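Local coordinates for protein Steely1 (Dictyostelium discoideum, PDB 2H84) that probably extends and cyclises polyketide chains, as the C-terminal type III synthase domain of a hybrid type I/III enzyme that makes acylpyrones in vitro, at residues Cys231-Ser236 against Glu270-Thr275; Ile288-Cys293 against Tyr353-Ala358; Pro238-Ala243 against Pro361-Glu366; Phe295-Gly300 against Lys317-Thr322. All coordinates share one frame; numbering follows the deposited sequence.

Contact 1: residues Cys231-Ser236 against Glu270-Thr275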
loop_
_atom_site.group_PDB
_atom_site.type_symbol
_atom_site.label_atom_id
_atom_site.label_comp_id
_atom_site.label_asym_id
_atom_site.label_seq_id
_atom_site.Cartn_x
_atom_site.Cartn_y
_atom_site.Cartn_z
ATOM N N CYS A 231 13.227 16.840 8.038
ATOM C CA CYS A 231 12.681 16.803 6.689
ATOM C C CYS A 231 13.105 15.522 5.994
ATOM O O CYS A 231 14.058 14.857 6.410
ATOM C CB CYS A 231 13.120 18.028 5.879
ATOM S SG CYS A 231 14.866 18.132 5.569
ATOM N N SER A 232 12.372 15.157 4.952
ATOM C CA SER A 232 12.681 13.950 4.201
ATOM C C SER A 232 12.178 14.113 2.786
ATOM O O SER A 232 11.164 14.765 2.560
ATOM C CB SER A 232 12.029 12.738 4.858
ATOM O OG SER A 232 10.677 13.008 5.162
ATOM N N ILE A 233 12.897 13.522 1.838
ATOM C CA ILE A 233 12.546 13.628 0.420
ATOM C C ILE A 233 12.657 12.294 -0.299
ATOM O O ILE A 233 13.009 11.283 0.309
ATOM C CB ILE A 233 13.501 14.598 -0.319
ATOM C CG1 ILE A 233 14.951 14.128 -0.116
ATOM C CG2 ILE A 233 13.324 16.026 0.195
ATOM C CD1 ILE A 233 15.977 14.875 -0.924
ATOM N N ASN A 234 12.342 12.299 -1.594
ATOM C CA ASN A 234 12.469 11.100 -2.418
ATOM C C ASN A 234 12.715 11.495 -3.862
ATOM O O ASN A 234 12.320 12.575 -4.301
ATOM C CB ASN A 234 11.242 10.162 -2.303
ATOM C CG ASN A 234 9.979 10.718 -2.946
ATOM O OD1 ASN A 234 8.952 10.049 -2.968
ATOM N ND2 ASN A 234 10.046 11.937 -3.466
ATOM N N ARG A 235 13.392 10.627 -4.600
ATOM C CA ARG A 235 13.706 10.918 -5.994
ATOM C C ARG A 235 13.388 9.714 -6.865
ATOM O O ARG A 235 13.517 8.569 -6.426
ATOM C CB ARG A 235 15.199 11.263 -6.133
ATOM C CG ARG A 235 15.645 11.719 -7.527
ATOM C CD ARG A 235 15.951 13.208 -7.538
ATOM N NE ARG A 235 17.212 13.515 -6.876
ATOM C CZ ARG A 235 17.542 14.715 -6.408
ATOM N NH1 ARG A 235 16.704 15.736 -6.512
ATOM N NH2 ARG A 235 18.729 14.899 -5.854
ATOM N N SER A 236 12.973 9.976 -8.100
ATOM C CA SER A 236 12.678 8.903 -9.032
ATOM C C SER A 236 13.619 9.044 -10.224
ATOM O O SER A 236 13.981 10.162 -10.606
ATOM C CB SER A 236 11.230 8.974 -9.506
ATOM O OG SER A 236 11.022 10.090 -10.343
ATOM N N GLU A 270 25.204 11.651 -4.364
ATOM C CA GLU A 270 25.639 12.981 -3.949
ATOM C C GLU A 270 24.652 14.080 -4.275
ATOM O O GLU A 270 24.280 14.853 -3.409
ATOM C CB GLU A 270 26.983 13.337 -4.570
ATOM C CG GLU A 270 27.552 14.648 -4.030
ATOM C CD GLU A 270 28.838 15.038 -4.716
ATOM O OE1 GLU A 270 29.822 15.370 -4.008
ATOM O OE2 GLU A 270 28.858 15.008 -5.970
ATOM N N ALA A 271 24.241 14.163 -5.530
ATOM C CA ALA A 271 23.291 15.186 -5.934
ATOM C C ALA A 271 22.041 15.092 -5.078
ATOM O O ALA A 271 21.448 16.111 -4.714
ATOM C CB ALA A 271 22.931 15.014 -7.381
ATOM N N PHE A 272 21.642 13.861 -4.770
ATOM C CA PHE A 272 20.465 13.607 -3.949
ATOM C C PHE A 272 20.674 14.103 -2.517
ATOM O O PHE A 272 19.834 14.834 -1.990
ATOM C CB PHE A 272 20.139 12.110 -3.949
ATOM C CG PHE A 272 18.903 11.765 -3.172
ATOM C CD1 PHE A 272 18.999 11.152 -1.932
ATOM C CD2 PHE A 272 17.640 12.031 -3.695
ATOM C CE1 PHE A 272 17.857 10.828 -1.214
ATOM C CE2 PHE A 272 16.492 11.712 -2.984
ATOM C CZ PHE A 272 16.600 11.100 -1.748
ATOM N N VAL A 273 21.789 13.712 -1.896
ATOM C CA VAL A 273 22.097 14.136 -0.533
ATOM C C VAL A 273 22.196 15.650 -0.470
ATOM O O VAL A 273 22.015 16.245 0.591
ATOM C CB VAL A 273 23.431 13.569 -0.036
ATOM C CG1 VAL A 273 23.632 13.967 1.410
ATOM C CG2 VAL A 273 23.457 12.055 -0.188
ATOM N N ASP A 274 22.493 16.268 -1.611
ATOM C CA ASP A 274 22.591 17.717 -1.687
ATOM C C ASP A 274 21.204 18.331 -1.636
ATOM O O ASP A 274 20.994 19.336 -0.963
ATOM C CB ASP A 274 23.298 18.163 -2.970
ATOM C CG ASP A 274 24.806 18.145 -2.837
ATOM O OD1 ASP A 274 25.303 17.970 -1.705
ATOM O OD2 ASP A 274 25.499 18.317 -3.856
ATOM N N THR A 275 20.254 17.724 -2.336
ATOM C CA THR A 275 18.899 18.245 -2.330
ATOM C C THR A 275 18.309 18.145 -0.932
ATOM O O THR A 275 17.548 19.014 -0.522
ATOM C CB THR A 275 18.003 17.489 -3.310
ATOM O OG1 THR A 275 18.524 17.634 -4.636
ATOM C CG2 THR A 275 16.589 18.034 -3.266
#

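Contact 2: residues Ile288-Cys293 against Tyr353-Ala358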
loop_
_atom_site.group_PDB
_atom_site.type_symbol
_atom_site.label_atom_id
_atom_site.label_comp_id
_atom_site.label_asym_id
_atom_site.label_seq_id
_atom_site.Cartn_x
_atom_site.Cartn_y
_atom_site.Cartn_z
ATOM N N ILE A 288 24.856 22.535 7.129
ATOM C CA ILE A 288 25.331 21.218 7.514
ATOM C C ILE A 288 26.193 20.624 6.419
ATOM O O ILE A 288 26.006 20.921 5.230
ATOM C CB ILE A 288 24.169 20.290 7.800
ATOM C CG1 ILE A 288 22.849 20.985 7.466
ATOM C CG2 ILE A 288 24.192 19.909 9.253
ATOM C CD1 ILE A 288 22.425 21.987 8.493
ATOM N N SER A 289 27.127 19.769 6.824
ATOM C CA SER A 289 28.057 19.190 5.878
ATOM C C SER A 289 27.876 17.754 5.445
ATOM O O SER A 289 28.314 17.440 4.394
ATOM C CB SER A 289 29.493 19.349 6.384
ATOM O OG SER A 289 30.374 19.707 5.322
ATOM N N ALA A 290 27.243 16.873 6.197
ATOM C CA ALA A 290 27.118 15.465 5.775
ATOM C C ALA A 290 28.367 14.738 6.225
ATOM O O ALA A 290 28.310 13.567 6.587
ATOM C CB ALA A 290 26.940 15.303 4.240
ATOM N N LYS A 291 29.495 15.440 6.215
ATOM C CA LYS A 291 30.746 14.855 6.670
ATOM C C LYS A 291 30.670 14.854 8.187
ATOM O O LYS A 291 31.439 14.166 8.863
ATOM C CB LYS A 291 31.936 15.697 6.225
ATOM C CG LYS A 291 32.079 15.819 4.723
ATOM C CD LYS A 291 33.056 14.872 4.062
ATOM C CE LYS A 291 34.062 15.681 3.308
ATOM N NZ LYS A 291 34.595 14.989 2.167
ATOM N N ASP A 292 29.730 15.636 8.710
ATOM C CA ASP A 292 29.530 15.731 10.145
ATOM C C ASP A 292 28.306 14.939 10.566
ATOM O O ASP A 292 27.980 14.880 11.753
ATOM C CB ASP A 292 29.336 17.187 10.575
ATOM C CG ASP A 292 30.549 18.053 10.289
ATOM O OD1 ASP A 292 31.688 17.574 10.515
ATOM O OD2 ASP A 292 30.357 19.216 9.853
ATOM N N CYS A 293 27.627 14.325 9.602
ATOM C CA CYS A 293 26.418 13.566 9.904
ATOM C C CYS A 293 26.611 12.063 10.052
ATOM O O CYS A 293 27.479 11.467 9.416
ATOM C CB CYS A 293 25.363 13.828 8.830
ATOM S SG CYS A 293 24.964 15.574 8.585
ATOM N N TYR A 353 23.358 15.488 14.120
ATOM C CA TYR A 353 22.466 15.142 13.025
ATOM C C TYR A 353 22.726 13.787 12.363
ATOM O O TYR A 353 23.808 13.216 12.501
ATOM C CB TYR A 353 22.554 16.231 11.960
ATOM C CG TYR A 353 22.082 17.594 12.393
ATOM C CD1 TYR A 353 20.753 17.800 12.744
ATOM C CD2 TYR A 353 22.960 18.685 12.448
ATOM C CE1 TYR A 353 20.298 19.046 13.136
ATOM C CE2 TYR A 353 22.509 19.948 12.845
ATOM C CZ TYR A 353 21.175 20.114 13.186
ATOM O OH TYR A 353 20.724 21.358 13.557
ATOM N N SER A 354 21.740 13.307 11.602
ATOM C CA SER A 354 21.849 12.029 10.885
ATOM C C SER A 354 21.207 12.098 9.514
ATOM O O SER A 354 20.197 12.776 9.327
ATOM C CB SER A 354 21.191 10.880 11.659
ATOM O OG SER A 354 21.864 10.616 12.875
ATOM N N ILE A 355 21.818 11.417 8.550
ATOM C CA ILE A 355 21.271 11.360 7.205
ATOM C C ILE A 355 20.862 9.906 6.982
ATOM O O ILE A 355 21.665 8.987 7.197
ATOM C CB ILE A 355 22.313 11.774 6.131
ATOM C CG1 ILE A 355 22.707 13.247 6.327
ATOM C CG2 ILE A 355 21.730 11.550 4.721
ATOM C CD1 ILE A 355 23.753 13.755 5.341
ATOM N N SER A 356 19.606 9.693 6.599
ATOM C CA SER A 356 19.144 8.342 6.331
ATOM C C SER A 356 18.821 8.182 4.855
ATOM O O SER A 356 18.150 9.016 4.241
ATOM C CB SER A 356 17.921 7.992 7.162
ATOM O OG SER A 356 17.666 6.608 7.051
ATOM N N LEU A 357 19.310 7.095 4.282
ATOM C CA LEU A 357 19.095 6.842 2.871
ATOM C C LEU A 357 18.496 5.455 2.651
ATOM O O LEU A 357 18.686 4.542 3.459
ATOM C CB LEU A 357 20.423 6.979 2.125
ATOM C CG LEU A 357 21.066 8.366 2.210
ATOM C CD1 LEU A 357 22.457 8.322 1.592
ATOM C CD2 LEU A 357 20.198 9.389 1.487
ATOM N N ALA A 358 17.752 5.318 1.563
ATOM C CA ALA A 358 17.137 4.062 1.204
ATOM C C ALA A 358 16.839 4.143 -0.280
ATOM O O ALA A 358 16.571 5.216 -0.810
ATOM C CB ALA A 358 15.864 3.831 2.000
#

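Contact 3: residues Pro238-Ala243 against Pro361-Glu366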
loop_
_atom_site.group_PDB
_atom_site.type_symbol
_atom_site.label_atom_id
_atom_site.label_comp_id
_atom_site.label_asym_id
_atom_site.label_seq_id
_atom_site.Cartn_x
_atom_site.Cartn_y
_atom_site.Cartn_z
ATOM N N PRO A 238 14.086 8.013 -14.240
ATOM C CA PRO A 238 13.503 7.478 -15.474
ATOM C C PRO A 238 14.343 6.400 -16.140
ATOM O O PRO A 238 15.538 6.291 -15.890
ATOM C CB PRO A 238 13.372 8.714 -16.353
ATOM C CG PRO A 238 13.145 9.795 -15.364
ATOM C CD PRO A 238 14.153 9.479 -14.295
ATOM N N ASN A 239 13.691 5.595 -16.976
ATOM C CA ASN A 239 14.345 4.531 -17.729
ATOM C C ASN A 239 15.159 3.555 -16.880
ATOM O O ASN A 239 16.277 3.210 -17.250
ATOM C CB ASN A 239 15.253 5.147 -18.804
ATOM C CG ASN A 239 14.613 6.327 -19.510
ATOM O OD1 ASN A 239 13.657 6.210 -20.232
ATOM N ND2 ASN A 239 15.152 7.468 -19.288
ATOM N N THR A 240 14.616 3.109 -15.749
ATOM C CA THR A 240 15.340 2.162 -14.889
ATOM C C THR A 240 14.381 1.224 -14.170
ATOM O O THR A 240 14.749 0.565 -13.190
ATOM C CB THR A 240 16.189 2.881 -13.797
ATOM O OG1 THR A 240 15.344 3.728 -13.009
ATOM C CG2 THR A 240 17.300 3.695 -14.417
ATOM N N GLU A 241 13.150 1.160 -14.656
ATOM C CA GLU A 241 12.166 0.324 -14.011
ATOM C C GLU A 241 12.596 -1.136 -13.933
ATOM O O GLU A 241 12.170 -1.858 -13.029
ATOM C CB GLU A 241 10.817 0.476 -14.707
ATOM C CG GLU A 241 10.233 1.858 -14.494
ATOM C CD GLU A 241 8.842 2.026 -15.082
ATOM O OE1 GLU A 241 8.268 3.128 -14.936
ATOM O OE2 GLU A 241 8.324 1.064 -15.686
ATOM N N ASN A 242 13.463 -1.566 -14.844
ATOM C CA ASN A 242 13.917 -2.950 -14.840
ATOM C C ASN A 242 15.149 -3.242 -13.994
ATOM O O ASN A 242 15.591 -4.383 -13.929
ATOM C CB ASN A 242 14.187 -3.433 -16.253
ATOM C CG ASN A 242 12.966 -3.380 -17.134
ATOM O OD1 ASN A 242 11.847 -3.685 -16.721
ATOM N ND2 ASN A 242 13.182 -2.992 -18.375
ATOM N N ALA A 243 15.696 -2.215 -13.348
ATOM C CA ALA A 243 16.866 -2.375 -12.494
ATOM C C ALA A 243 16.585 -3.406 -11.408
ATOM O O ALA A 243 17.433 -4.235 -11.079
ATOM C CB ALA A 243 17.212 -1.074 -11.873
ATOM N N PRO A 361 12.925 -0.330 -5.880
ATOM C CA PRO A 361 12.304 -0.393 -7.208
ATOM C C PRO A 361 11.876 0.976 -7.819
ATOM O O PRO A 361 11.318 1.802 -7.047
ATOM C CB PRO A 361 11.144 -1.314 -6.949
ATOM C CG PRO A 361 11.944 -2.450 -6.194
ATOM C CD PRO A 361 12.869 -1.673 -5.229
ATOM N N GLY A 362 12.090 1.157 -9.104
ATOM C CA GLY A 362 11.779 2.308 -9.671
ATOM C C GLY A 362 12.776 2.677 -10.773
ATOM O O GLY A 362 12.229 2.748 -11.954
ATOM N N LEU A 363 14.032 3.041 -10.570
ATOM C CA LEU A 363 14.511 3.143 -9.302
ATOM C C LEU A 363 14.089 4.364 -8.485
ATOM O O LEU A 363 13.620 5.419 -9.008
ATOM C CB LEU A 363 16.008 3.100 -9.435
ATOM C CG LEU A 363 16.548 1.818 -10.058
ATOM C CD1 LEU A 363 17.917 1.935 -10.734
ATOM C CD2 LEU A 363 16.615 0.840 -8.913
ATOM N N ALA A 364 14.359 4.370 -7.185
ATOM C CA ALA A 364 14.019 5.522 -6.317
ATOM C C ALA A 364 14.834 5.658 -5.073
ATOM O O ALA A 364 15.224 4.678 -4.495
ATOM C CB ALA A 364 12.492 5.489 -6.034
ATOM N N PHE A 365 15.076 6.898 -4.677
ATOM C CA PHE A 365 15.848 7.121 -3.465
ATOM C C PHE A 365 14.903 7.698 -2.451
ATOM O O PHE A 365 13.973 8.418 -2.807
ATOM C CB PHE A 365 16.996 8.123 -3.676
ATOM C CG PHE A 365 18.070 7.654 -4.632
ATOM C CD1 PHE A 365 19.109 8.516 -4.987
ATOM C CD2 PHE A 365 18.052 6.367 -5.175
ATOM C CE1 PHE A 365 20.121 8.109 -5.864
ATOM C CE2 PHE A 365 19.059 5.947 -6.057
ATOM C CZ PHE A 365 20.096 6.824 -6.404
ATOM N N GLU A 366 15.120 7.340 -1.193
ATOM C CA GLU A 366 14.345 7.877 -0.088
ATOM C C GLU A 366 15.414 8.445 0.826
ATOM O O GLU A 366 16.461 7.838 0.995
ATOM C CB GLU A 366 13.564 6.777 0.643
ATOM C CG GLU A 366 12.298 6.288 -0.036
ATOM C CD GLU A 366 11.157 7.302 -0.012
ATOM O OE1 GLU A 366 11.163 8.223 0.839
ATOM O OE2 GLU A 366 10.241 7.172 -0.855
#

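Contact 4: residues Phe295-Gly300 against Lys317-Thr322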
loop_
_atom_site.group_PDB
_atom_site.type_symbol
_atom_site.label_atom_id
_atom_site.label_comp_id
_atom_site.label_asym_id
_atom_site.label_seq_id
_atom_site.Cartn_x
_atom_site.Cartn_y
_atom_site.Cartn_z
ATOM N N PHE A 295 25.488 8.384 9.375
ATOM C CA PHE A 295 24.765 7.793 8.256
ATOM C C PHE A 295 24.024 6.514 8.596
ATOM O O PHE A 295 24.632 5.478 8.893
ATOM C CB PHE A 295 25.711 7.564 7.081
ATOM C CG PHE A 295 25.878 8.771 6.208
ATOM C CD1 PHE A 295 25.264 8.834 4.965
ATOM C CD2 PHE A 295 26.581 9.880 6.661
ATOM C CE1 PHE A 295 25.355 9.980 4.181
ATOM C CE2 PHE A 295 26.676 11.028 5.881
ATOM C CZ PHE A 295 26.055 11.078 4.646
ATOM N N LEU A 296 22.694 6.615 8.549
ATOM C CA LEU A 296 21.785 5.504 8.840
ATOM C C LEU A 296 21.230 5.053 7.497
ATOM O O LEU A 296 20.152 5.470 7.073
ATOM C CB LEU A 296 20.664 5.981 9.767
ATOM C CG LEU A 296 21.189 6.756 10.981
ATOM C CD1 LEU A 296 20.034 7.181 11.867
ATOM C CD2 LEU A 296 22.193 5.898 11.751
ATOM N N ILE A 297 21.996 4.198 6.833
ATOM C CA ILE A 297 21.647 3.696 5.519
ATOM C C ILE A 297 21.015 2.319 5.519
ATOM O O ILE A 297 21.411 1.434 6.277
ATOM C CB ILE A 297 22.898 3.634 4.621
ATOM C CG1 ILE A 297 23.643 4.972 4.672
ATOM C CG2 ILE A 297 22.496 3.291 3.182
ATOM C CD1 ILE A 297 24.942 4.979 3.885
ATOM N N HIS A 298 20.022 2.156 4.651
ATOM C CA HIS A 298 19.332 0.887 4.465
ATOM C C HIS A 298 20.410 -0.132 4.105
ATOM O O HIS A 298 21.129 0.042 3.123
ATOM C CB HIS A 298 18.327 1.014 3.316
ATOM C CG HIS A 298 17.974 -0.291 2.680
ATOM N ND1 HIS A 298 17.352 -1.305 3.370
ATOM C CD2 HIS A 298 18.178 -0.754 1.423
ATOM C CE1 HIS A 298 17.189 -2.340 2.566
ATOM N NE2 HIS A 298 17.681 -2.032 1.380
ATOM N N THR A 299 20.534 -1.181 4.904
ATOM C CA THR A 299 21.544 -2.200 4.657
ATOM C C THR A 299 21.254 -3.110 3.458
ATOM O O THR A 299 21.054 -4.319 3.610
ATOM C CB THR A 299 21.736 -3.080 5.898
ATOM O OG1 THR A 299 20.492 -3.681 6.265
ATOM C CG2 THR A 299 22.199 -2.236 7.048
ATOM N N GLY A 300 21.251 -2.530 2.263
ATOM C CA GLY A 300 20.963 -3.300 1.063
ATOM C C GLY A 300 22.007 -4.317 0.623
ATOM O O GLY A 300 21.657 -5.385 0.097
ATOM N N LYS A 317 33.465 6.007 10.544
ATOM C CA LYS A 317 32.835 6.328 11.815
ATOM C C LYS A 317 31.387 6.755 11.665
ATOM O O LYS A 317 30.577 6.503 12.551
ATOM C CB LYS A 317 33.594 7.435 12.524
ATOM C CG LYS A 317 34.896 6.981 13.145
ATOM C CD LYS A 317 35.233 7.784 14.373
ATOM C CE LYS A 317 34.983 9.180 14.131
ATOM N NZ LYS A 317 36.117 9.877 14.608
ATOM N N GLN A 318 31.062 7.404 10.548
ATOM C CA GLN A 318 29.696 7.880 10.316
ATOM C C GLN A 318 28.746 6.784 9.816
ATOM O O GLN A 318 27.549 7.042 9.698
ATOM C CB GLN A 318 29.696 9.031 9.299
ATOM C CG GLN A 318 30.999 9.858 9.345
ATOM C CD GLN A 318 31.089 10.836 8.191
ATOM O OE1 GLN A 318 32.119 10.915 7.476
ATOM N NE2 GLN A 318 30.017 11.587 8.010
ATOM N N THR A 319 29.255 5.590 9.504
ATOM C CA THR A 319 28.389 4.521 9.007
ATOM C C THR A 319 28.606 3.229 9.779
ATOM O O THR A 319 28.220 2.144 9.339
ATOM C CB THR A 319 28.632 4.233 7.489
ATOM O OG1 THR A 319 30.007 3.913 7.290
ATOM C CG2 THR A 319 28.291 5.427 6.628
ATOM N N LYS A 320 29.211 3.353 10.948
ATOM C CA LYS A 320 29.480 2.196 11.778
ATOM C C LYS A 320 28.187 1.501 12.203
ATOM O O LYS A 320 28.071 0.281 12.101
ATOM C CB LYS A 320 30.276 2.615 13.013
ATOM C CG LYS A 320 31.259 1.552 13.467
ATOM C CD LYS A 320 30.792 0.880 14.741
ATOM C CE LYS A 320 31.628 -0.345 15.046
ATOM N NZ LYS A 320 31.195 -0.986 16.310
ATOM N N ASN A 321 27.214 2.284 12.665
ATOM C CA ASN A 321 25.937 1.737 13.118
ATOM C C ASN A 321 25.204 0.915 12.065
ATOM O O ASN A 321 24.668 -0.152 12.363
ATOM C CB ASN A 321 25.028 2.859 13.634
ATOM C CG ASN A 321 25.444 3.353 15.008
ATOM O OD1 ASN A 321 25.636 2.555 15.924
ATOM N ND2 ASN A 321 25.580 4.666 15.160
ATOM N N THR A 322 25.172 1.405 10.836
ATOM C CA THR A 322 24.499 0.678 9.771
ATOM C C THR A 322 25.268 -0.596 9.397
ATOM O O THR A 322 24.666 -1.595 8.997
ATOM C CB THR A 322 24.343 1.542 8.510
ATOM O OG1 THR A 322 25.616 2.047 8.112
ATOM C CG2 THR A 322 23.488 2.734 8.789
#

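Contact 1: residues Cys231-Ser236 against Glu270-Thr275
Ile233 and Arg235, on the strand segment Cys231-Ser236, face the helix segment Glu270-Thr275; the two short axes approach to 9.4 Å and run in roughly opposite directions, 145° between their N-to-C senses. The closest CA pairing, Arg235 with Phe272, measures 7.6 Å, which leaves room for one layer of side chains. Phe272 fills much of it: with CG anti to its backbone N (chi1 -178°), the ring reaches across to the strand. Ile233 CD1 sits over one face in a CH-pi contact, 4.2 Å from the ring centroid. Arg235 runs alongside the same ring, pointing the other way, its CB 3.4 Å from Phe272 CE2 and its NE near the ring plane at the edge. The guanidinium stands 80° to the ring, and its NH1 donates to Thr275 OG1 at 3.2 Å with that oxygen almost in the guanidinium plane. Arg235 NH1 has a second partner, a salt bridge to Asp146 of the second subunit, so its charge is probably neutralised across the dimer interface. Phe365 of strand 364-372 also meets Phe272, edge-to-face. Helix 261-280 packed on the mixed sheet in this way is part of a helical layer of the thiolase fold's alpha-beta-alpha-beta-alpha architecture.

Contact 2: residues Ile288-Cys293 against Tyr353-Ala358
Ile288 and Tyr353 cross at about a right angle: the branch methyl CG2 of Ile288 comes obliquely to the phenol ring, 3.6 Å from Tyr353 CD2. The ring reaches this methyl because Tyr353 CG lies anti to its carbonyl carbon, beside the backbone N (chi1 -64°). Its hydroxyl is engaged by Thr284 OG1, so the loop region before strand 294-297 contacts both the ring and its hydroxyl.

Two residues further along the strand, Ile355 makes the second half of the contact. Its chain is extended beyond CG1, with chi2 179°, and this carries CD1 out to Ala290 CB at 3.7 Å. The middle of the same side chain is met from the loop by Cys293, whose CB stands 3.7 Å from Ile355 CG1. Cys293 SG lies between the two strand side chains, 3.9 Å from Ile355 CD1 and 4.2 Å from Tyr353 CB. The interaction across the segments is therefore apolar throughout. The loop is itself held in a turn by Cys293 N donating to Ala290 O at 3.2 Å, which keeps Ala290 and Cys293 beside the same isoleucine.

Main-chain bonds of Tyr353 and Ile355 to Glu294, and of Ile355 to Leu296, start just after the loop, where it becomes strand 294-297, outermost in the sheet of this chain and parallel to 353-360. Strand 364-372 lies on the other flank and sends Phe369 against Ile288, Cys293 and Tyr353, while Val273 and Leu276 of helix 261-280 pack on Ile355.

Contact 3: residues Pro238-Ala243 against Pro361-Glu366
Thr240 and Leu363 join a type I beta turn, Thr240-Ala243, to the hairpin loop before strand 364-372; the Phe-Gly-Pro-Gly run that leads from strand 353-360 into that loop corresponds to the Gly-Phe-Gly-Pro-Gly loop of chalcone synthases. In the first shell, Leu363 N donates to Thr240 OG1 at 2.9 Å, nearly straight at 166°. The two side chains cross at about a right angle, placing Leu363 CD1 3.6 Å from Thr240 CB. The same methyl packs on Ala243 CB, so the leucine end rests against both ends of the turn.

The next shell fixes these groups. Thr240 OG1 also bonds Phe237 O, so the hydroxyl takes one hydrogen bond and gives another, linking Phe237, three residues ahead of Thr240, to the leucine loop. Ala243 N closes the turn onto Thr240 O at 2.9 Å. On the other side, a cis peptide joins Gly362 to Leu363, and Gly362 holds a positive phi of 145°. Val264 of helix 261-280 and Met244 touch Leu363 as well, and the leucine side chain lies about 9 Å from that of Cys157, the predicted active-site residue.

The cis peptide presents Gly362 O to the turn, where Glu241 CA makes a CA-H...O contact at 3.2 Å. Glu241 CG lies 3.4 Å from the same Gly362 O, and the extended chain beyond it carries OE2 to a salt bridge with Lys136 NZ of the second subunit.

Contact 4: residues Phe295-Gly300 against Lys317-Thr322
Strand 294-297, the sheet's outermost strand in this chain, meets the start of helix 320-329 where Phe295 binds the main chain of Gln318, and it then runs on toward the active site. Beyond the strand, His298 packs beside Cys157, the predicted active-site residue, and Asn331, consistent with the Cys-His-Asn set of this family.

Phe295 N donates to Gln318 O (N-H...O angle 159°); the modelled 2.5 Å is shorter than is realistic, so its exact length is doubtful. The side chains of these residues lie side by side and point the same way, with Phe295 CE2 4.0 Å from Gln318 NE2 and the ring and amide planes 79° apart. That amide is held by Asp315 N at OE1 and by Cys293 O at NE2. Thr319, the helix N-cap residue, turns its methyl onto Phe295: CG2 is 3.4 Å from Phe295 CB, while OG1 bonds Glu309.

One helical turn on, Thr322 lays CG2 against the strand backbone around Leu296, though its exact place is doubtful. Its OG1, between the backbone N and the carbonyl carbon (chi1 54°), turns back to donate to Thr319 O at 2.9 Å, approaching from above that carbonyl's plane. Thr299, the centre of an inverse gamma turn, brings CG2 to 3.2 Å from Thr322 O and bonds Gly330 O through OG1.

All three threonines thus divide their labour: each hydroxyl finds a hydrogen-bond partner away from the opposing segment, and each methyl is turned to that segment, meeting a side chain at Thr319 but backbone atoms at Thr322 and Thr299. The polar link across is the main-chain bond at Phe295.

All four contacts reach the same mixed sheet. Contacts 1 and 3 meet on neighbouring strands, where Arg235 O lies 2.9 Å from Phe365 N, and both touch the second subunit. Contact 2 packs against contact 1 through helix 261-280: Val273 CG1 is 3.9 Å from Ile355 CD1. Contact 4 adjoins contact 2, their centres about 10 Å apart, with Ser356 OG 2.7 Å from Leu296 O. Contacts 3 and 4 do not touch, their nearest atoms being about 7 Å apart, yet they approach the predicted active-site Cys157 alike: the side chains of Leu363 and Thr299 each lie about 9 Å from its side chain. Contacts 1 and 2 lie away from that site.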